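Local coordinates for protein KP6 killer toxin subunit alpha (Ustilago maydis virus P6, PDB 4GVB) that forms one half of a secreted viral killer toxin, recognising cellular receptors on sensitive fungal cells before the partner beta subunit acts and the cells die, at residues 14-19 with 51-56; 39-44 with 55-60. All coordinates share one frame; numbering follows the deposited sequence.

Contact 1. Residues 14-19 with 51-56; sequences WECWCT and CLFSDD
Two central strands of the antiparallel sheet pair here, with W14 opposite F53, E15 opposite L52 and C16 opposite C51. The C16–C51 pair is hydrogen-bonded and tight: C16 N to C51 O and C51 N to C16 O both measure 2.8 Å, the first almost straight at 172°. One step along, E15 and L52 form a non-hydrogen-bonded pair, and the inward CA-H of L52 lies 3.3 Å from W14 O. The W14–F53 pair closes the ladder with longer bonds, W14 N to F53 O measuring 3.1 Å.

W14, C16, C51 and F53 share the face toward the helices. The F53 ring reaches across to the other strand: its CE1 meets W14 CB at 3.7 Å, while CZ touches C16 SG at 3.9 Å, a sulfur-aromatic contact in which the sulfur lies oblique to the ring. A flat, apolar phenylalanine can serve both neighbours in this way. With CG anti to its carbonyl carbon (chi1 -58°), W14 carries its indole past F53 toward the turn after the strand; D55 O lies at the ring edge, and NE1 is 3.8 Å from D56 CG, the ring and carboxylate planes 29° apart, the carboxylate itself salt-bridged to R58 and merely near the indole. On the opposite face E15 and L52 lie alongside, E15 CB 4.0 Å from L52 CG, so the aliphatic part of the glutamate packs while its OE2 hydrogen-bonds H50.

Disulfides tie C16 to C74 of strand 71-76 and C51 to C35. Strand 71-76 flanks 14-19 on its other side, strand 43-45 flanks 50-53, and F61 of helix 58-67 covers both C16 and C51.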
loop_
_atom_site.group_PDB
_atom_site.type_symbol
_atom_site.label_atom_id
_atom_site.label_comp_id
_atom_site.label_asym_id
_atom_site.label_seq_id
_atom_site.Cartn_x
_atom_site.Cartn_y
_atom_site.Cartn_z
ATOM N N TRP A 14 -19.192 8.297 -5.452
ATOM C CA TRP A 14 -18.536 7.002 -5.368
ATOM C C TRP A 14 -17.796 6.867 -4.045
ATOM O O TRP A 14 -17.310 7.859 -3.481
ATOM C CB TRP A 14 -17.560 6.831 -6.528
ATOM C CG TRP A 14 -18.187 6.939 -7.881
ATOM C CD1 TRP A 14 -18.082 7.980 -8.764
ATOM C CD2 TRP A 14 -19.003 5.957 -8.514
ATOM N NE1 TRP A 14 -18.791 7.700 -9.908
ATOM C CE2 TRP A 14 -19.368 6.463 -9.777
ATOM C CE3 TRP A 14 -19.464 4.692 -8.133
ATOM C CZ2 TRP A 14 -20.171 5.749 -10.662
ATOM C CZ3 TRP A 14 -20.268 3.985 -9.013
ATOM C CH2 TRP A 14 -20.612 4.515 -10.263
ATOM N N GLU A 15 -17.724 5.635 -3.545
ATOM C CA GLU A 15 -17.003 5.333 -2.323
ATOM C C GLU A 15 -16.222 4.053 -2.567
ATOM O O GLU A 15 -16.821 2.983 -2.641
ATOM C CB GLU A 15 -17.984 5.115 -1.190
ATOM C CG GLU A 15 -17.378 4.546 0.071
ATOM C CD GLU A 15 -18.412 4.423 1.150
ATOM O OE1 GLU A 15 -19.605 4.613 0.822
ATOM O OE2 GLU A 15 -18.039 4.168 2.314
ATOM N N CYS A 16 -14.898 4.158 -2.705
ATOM C CA CYS A 16 -14.094 3.029 -3.187
ATOM C C CYS A 16 -12.974 2.667 -2.221
ATOM O O CYS A 16 -12.565 3.486 -1.407
ATOM C CB CYS A 16 -13.473 3.362 -4.551
ATOM S SG CYS A 16 -14.606 3.716 -5.894
ATOM N N TRP A 17 -12.486 1.431 -2.315
ATOM C CA TRP A 17 -11.367 0.988 -1.487
ATOM C C TRP A 17 -10.587 -0.164 -2.110
ATOM O O TRP A 17 -11.115 -0.933 -2.921
ATOM C CB TRP A 17 -11.818 0.609 -0.069
ATOM C CG TRP A 17 -12.822 -0.505 0.007
ATOM C CD1 TRP A 17 -12.570 -1.840 0.218
ATOM C CD2 TRP A 17 -14.247 -0.380 -0.102
ATOM N NE1 TRP A 17 -13.749 -2.545 0.223
ATOM C CE2 TRP A 17 -14.793 -1.673 0.038
ATOM C CE3 TRP A 17 -15.110 0.699 -0.315
ATOM C CZ2 TRP A 17 -16.164 -1.912 -0.021
ATOM C CZ3 TRP A 17 -16.471 0.455 -0.379
ATOM C CH2 TRP A 17 -16.982 -0.839 -0.238
ATOM N N CYS A 18 -9.325 -0.285 -1.707
ATOM C CA CYS A 18 -8.493 -1.404 -2.131
ATOM C C CYS A 18 -8.853 -2.664 -1.338
ATOM O O CYS A 18 -9.141 -2.584 -0.155
ATOM C CB CYS A 18 -7.014 -1.065 -1.929
ATOM S SG CYS A 18 -6.440 0.332 -2.922
ATOM N N THR A 19 -8.831 -3.818 -2.002
ATOM C CA THR A 19 -9.107 -5.093 -1.344
ATOM C C THR A 19 -8.019 -6.129 -1.600
ATOM O O THR A 19 -7.493 -6.233 -2.697
ATOM C CB THR A 19 -10.471 -5.675 -1.762
ATOM O OG1 THR A 19 -10.486 -5.917 -3.172
ATOM C CG2 THR A 19 -11.589 -4.712 -1.405
ATOM N N CYS A 51 -12.307 5.779 0.144
ATOM C CA CYS A 51 -12.017 6.975 -0.647
ATOM C C CYS A 51 -13.240 7.418 -1.433
ATOM O O CYS A 51 -13.764 6.669 -2.254
ATOM C CB CYS A 51 -10.855 6.756 -1.625
ATOM S SG CYS A 51 -10.201 8.296 -2.376
ATOM N N LEU A 52 -13.657 8.656 -1.192
ATOM C CA LEU A 52 -14.864 9.193 -1.797
ATOM C C LEU A 52 -14.529 10.275 -2.817
ATOM O O LEU A 52 -13.532 10.979 -2.683
ATOM C CB LEU A 52 -15.814 9.713 -0.708
ATOM C CG LEU A 52 -16.496 8.608 0.105
ATOM C CD1 LEU A 52 -15.534 7.982 1.080
ATOM C CD2 LEU A 52 -17.724 9.130 0.860
ATOM N N PHE A 53 -15.346 10.367 -3.861
ATOM C CA PHE A 53 -15.236 11.434 -4.831
ATOM C C PHE A 53 -16.531 11.653 -5.627
ATOM O O PHE A 53 -17.385 10.755 -5.754
ATOM C CB PHE A 53 -14.024 11.261 -5.784
ATOM C CG PHE A 53 -13.679 9.829 -6.095
ATOM C CD1 PHE A 53 -14.429 9.093 -7.010
ATOM C CD2 PHE A 53 -12.595 9.214 -5.473
ATOM C CE1 PHE A 53 -14.109 7.761 -7.285
ATOM C CE2 PHE A 53 -12.261 7.880 -5.748
ATOM C CZ PHE A 53 -13.024 7.156 -6.646
ATOM N N SER A 54 -16.660 12.858 -6.162
ATOM C CA SER A 54 -17.827 13.213 -6.962
ATOM C C SER A 54 -17.523 12.932 -8.427
ATOM O O SER A 54 -18.245 12.200 -9.095
ATOM C CB SER A 54 -18.199 14.694 -6.748
ATOM O OG SER A 54 -19.262 15.076 -7.605
ATOM N N ASP A 55 -16.440 13.509 -8.932
ATOM C CA ASP A 55 -15.990 13.154 -10.266
ATOM C C ASP A 55 -15.687 11.654 -10.279
ATOM O O ASP A 55 -15.363 11.068 -9.247
ATOM C CB ASP A 55 -14.761 13.971 -10.672
ATOM C CG ASP A 55 -15.087 15.434 -10.943
ATOM O OD1 ASP A 55 -16.280 15.771 -11.113
ATOM O OD2 ASP A 55 -14.146 16.244 -11.010
ATOM N N ASP A 56 -15.801 11.031 -11.442
ATOM C CA ASP A 56 -15.595 9.593 -11.532
ATOM C C ASP A 56 -14.109 9.265 -11.605
ATOM O O ASP A 56 -13.543 9.144 -12.690
ATOM C CB ASP A 56 -16.309 9.036 -12.761
ATOM C CG ASP A 56 -16.295 7.528 -12.795
ATOM O OD1 ASP A 56 -15.609 6.930 -11.945
ATOM O OD2 ASP A 56 -16.963 6.946 -13.668
#

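Contact 2. Residues 39-44 with 55-60; sequences LSKSYY and DDLRNQ
D55, just beyond the end of strand 50-53, meets K41 in a salt bridge: K41 NZ lies 2.7 Å from D55 OD2 and takes its anti lone pair, the one turned away from the other carboxylate oxygen. The two side chains cross at about a right angle. A bend at chi3 (-69°) in the lysine turns CE and NZ toward the carboxylate, while K41 CD itself lies 3.5 Å from D55 OD2. The same oxygen accepts from N2, which adds the N-terminal helix to this surface cluster.

D56 turns the other way, just ahead of helix 58-67. Its OD1 accepts from R58 N in an Asx turn, and R58 grips the carboxylate side-on, R58 NE to D56 OD1 at 2.8 Å and R58 NH2 to D56 OD2 at 2.7 Å. NE and the backbone N reach OD1 from opposite faces of the carboxylate plane, so the group is held from both sides. A short, charged aspartate suits a place where it must accept from both a backbone N-H and a guanidinium.

L57, at the N-cap position of the helix, points its side chain into the opposing turn. Residues 39-42 form a type II beta turn, whose K41 takes up a left-handed backbone conformation; L39 O accepts from both S42 N and S42 OG, the hydroxyl at 2.7 Å, and thereby pins the turn. L57 CD1 enters against this turn, 3.7 Å from L39 CD2 and 3.6 Å from S40 O, the two leucines sliding past each other in opposite directions. The other methyl, L57 CD2, rests against the end of the lysine, 4.0 Å from K41 NZ.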
loop_
_atom_site.group_PDB
_atom_site.type_symbol
_atom_site.label_atom_id
_atom_site.label_comp_id
_atom_site.label_asym_id
_atom_site.label_seq_id
_atom_site.Cartn_x
_atom_site.Cartn_y
_atom_site.Cartn_z
ATOM N N LEU A 39 -4.991 12.402 -3.934
ATOM C CA LEU A 39 -5.921 12.389 -5.054
ATOM C C LEU A 39 -6.783 13.644 -5.024
ATOM O O LEU A 39 -7.659 13.805 -4.169
ATOM C CB LEU A 39 -6.803 11.132 -5.038
ATOM C CG LEU A 39 -7.730 10.949 -6.244
ATOM C CD1 LEU A 39 -6.950 10.963 -7.567
ATOM C CD2 LEU A 39 -8.526 9.665 -6.122
ATOM N N SER A 40 -6.529 14.533 -5.963
ATOM C CA SER A 40 -7.264 15.796 -6.035
ATOM C C SER A 40 -8.768 15.562 -6.071
ATOM O O SER A 40 -9.254 14.700 -6.798
ATOM C CB SER A 40 -6.818 16.592 -7.263
ATOM O OG SER A 40 -7.537 17.808 -7.384
ATOM N N LYS A 41 -9.492 16.332 -5.260
ATOM C CA LYS A 41 -10.951 16.326 -5.264
ATOM C C LYS A 41 -11.519 15.161 -4.457
ATOM O O LYS A 41 -12.732 15.027 -4.320
ATOM C CB LYS A 41 -11.491 16.297 -6.699
ATOM C CG LYS A 41 -10.960 17.416 -7.590
ATOM C CD LYS A 41 -11.450 17.284 -9.032
ATOM C CE LYS A 41 -10.831 16.073 -9.726
ATOM N NZ LYS A 41 -11.452 15.766 -11.043
ATOM N N SER A 42 -10.654 14.306 -3.926
ATOM C CA SER A 42 -11.145 13.159 -3.178
ATOM C C SER A 42 -11.329 13.502 -1.697
ATOM O O SER A 42 -10.792 14.483 -1.182
ATOM C CB SER A 42 -10.202 11.954 -3.339
ATOM O OG SER A 42 -9.025 12.153 -2.583
ATOM N N TYR A 43 -12.098 12.669 -1.017
ATOM C CA TYR A 43 -12.270 12.782 0.420
ATOM C C TYR A 43 -11.896 11.448 1.046
ATOM O O TYR A 43 -12.478 10.414 0.691
ATOM C CB TYR A 43 -13.736 13.102 0.732
ATOM C CG TYR A 43 -14.042 13.224 2.199
ATOM C CD1 TYR A 43 -13.848 14.427 2.868
ATOM C CD2 TYR A 43 -14.525 12.141 2.918
ATOM C CE1 TYR A 43 -14.127 14.544 4.212
ATOM C CE2 TYR A 43 -14.798 12.247 4.264
ATOM C CZ TYR A 43 -14.599 13.448 4.903
ATOM O OH TYR A 43 -14.880 13.573 6.248
ATOM N N TYR A 44 -10.915 11.455 1.949
ATOM C CA TYR A 44 -10.542 10.220 2.639
ATOM C C TYR A 44 -11.250 10.062 3.987
ATOM O O TYR A 44 -10.911 10.723 4.964
ATOM C CB TYR A 44 -9.021 10.076 2.820
ATOM C CG TYR A 44 -8.661 8.776 3.516
ATOM C CD1 TYR A 44 -9.057 7.557 2.987
ATOM C CD2 TYR A 44 -7.946 8.767 4.711
ATOM C CE1 TYR A 44 -8.769 6.354 3.630
ATOM C CE2 TYR A 44 -7.647 7.568 5.362
ATOM C CZ TYR A 44 -8.060 6.365 4.813
ATOM O OH TYR A 44 -7.769 5.165 5.439
ATOM N N ASP A 55 -16.440 13.509 -8.932
ATOM C CA ASP A 55 -15.990 13.154 -10.266
ATOM C C ASP A 55 -15.687 11.654 -10.279
ATOM O O ASP A 55 -15.363 11.068 -9.247
ATOM C CB ASP A 55 -14.761 13.971 -10.672
ATOM C CG ASP A 55 -15.087 15.434 -10.943
ATOM O OD1 ASP A 55 -16.280 15.771 -11.113
ATOM O OD2 ASP A 55 -14.146 16.244 -11.010
ATOM N N ASP A 56 -15.801 11.031 -11.442
ATOM C CA ASP A 56 -15.595 9.593 -11.532
ATOM C C ASP A 56 -14.109 9.265 -11.605
ATOM O O ASP A 56 -13.543 9.144 -12.690
ATOM C CB ASP A 56 -16.309 9.036 -12.761
ATOM C CG ASP A 56 -16.295 7.528 -12.795
ATOM O OD1 ASP A 56 -15.609 6.930 -11.945
ATOM O OD2 ASP A 56 -16.963 6.946 -13.668
ATOM N N LEU A 57 -13.485 9.123 -10.444
ATOM C CA LEU A 57 -12.057 8.842 -10.367
ATOM C C LEU A 57 -11.796 7.345 -10.190
ATOM O O LEU A 57 -10.699 6.939 -9.792
ATOM C CB LEU A 57 -11.437 9.608 -9.196
ATOM C CG LEU A 57 -11.662 11.124 -9.171
ATOM C CD1 LEU A 57 -10.976 11.758 -7.962
ATOM C CD2 LEU A 57 -11.177 11.787 -10.448
ATOM N N ARG A 58 -12.806 6.526 -10.471
ATOM C CA ARG A 58 -12.688 5.078 -10.281
ATOM C C ARG A 58 -11.513 4.458 -11.044
ATOM O O ARG A 58 -10.777 3.605 -10.515
ATOM C CB ARG A 58 -14.004 4.370 -10.651
ATOM C CG ARG A 58 -15.120 4.508 -9.605
ATOM C CD ARG A 58 -16.407 3.848 -10.086
ATOM N NE ARG A 58 -16.857 4.454 -11.337
ATOM C CZ ARG A 58 -17.873 4.005 -12.068
ATOM N NH1 ARG A 58 -18.548 2.936 -11.672
ATOM N NH2 ARG A 58 -18.208 4.619 -13.195
ATOM N N ASN A 59 -11.330 4.866 -12.291
ATOM C CA ASN A 59 -10.272 4.276 -13.103
ATOM C C ASN A 59 -8.899 4.590 -12.537
ATOM O O ASN A 59 -8.046 3.705 -12.413
ATOM C CB ASN A 59 -10.351 4.774 -14.542
ATOM C CG ASN A 59 -9.599 3.876 -15.503
ATOM O OD1 ASN A 59 -9.670 2.642 -15.411
ATOM N ND2 ASN A 59 -8.875 4.486 -16.433
ATOM N N GLN A 60 -8.680 5.866 -12.230
ATOM C CA GLN A 60 -7.442 6.308 -11.611
ATOM C C GLN A 60 -7.207 5.561 -10.301
ATOM O O GLN A 60 -6.136 5.000 -10.085
ATOM C CB GLN A 60 -7.459 7.822 -11.349
ATOM C CG GLN A 60 -7.456 8.693 -12.607
ATOM C CD GLN A 60 -8.854 8.916 -13.214
ATOM O OE1 GLN A 60 -9.809 8.200 -12.911
ATOM N NE2 GLN A 60 -8.962 9.921 -14.077
#

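Overall arrangement
Contact 1 lies near the centre of the chain and is partly buried, contact 2 is a surface contact, and the centres of the two lie about 6 Å apart. Both end on the chain after strand 50-53 and share D55 and D56. Backbone ladder and aromatic packing dominate in 14-19 with 51-56, with disulfides leading outward from both strands, whereas 39-44 with 55-60 depends on side chains: a leucine pair and a lysine-aspartate bridge. The two meet directly where L52 O probably bonds Y43 N, extending the sheet to strand 43-45, and where R58, held by D56, makes a cation-pi contact with W14. The lead-in to helix 58-67 meets the turn, and R58 in its first turn meets the sheet.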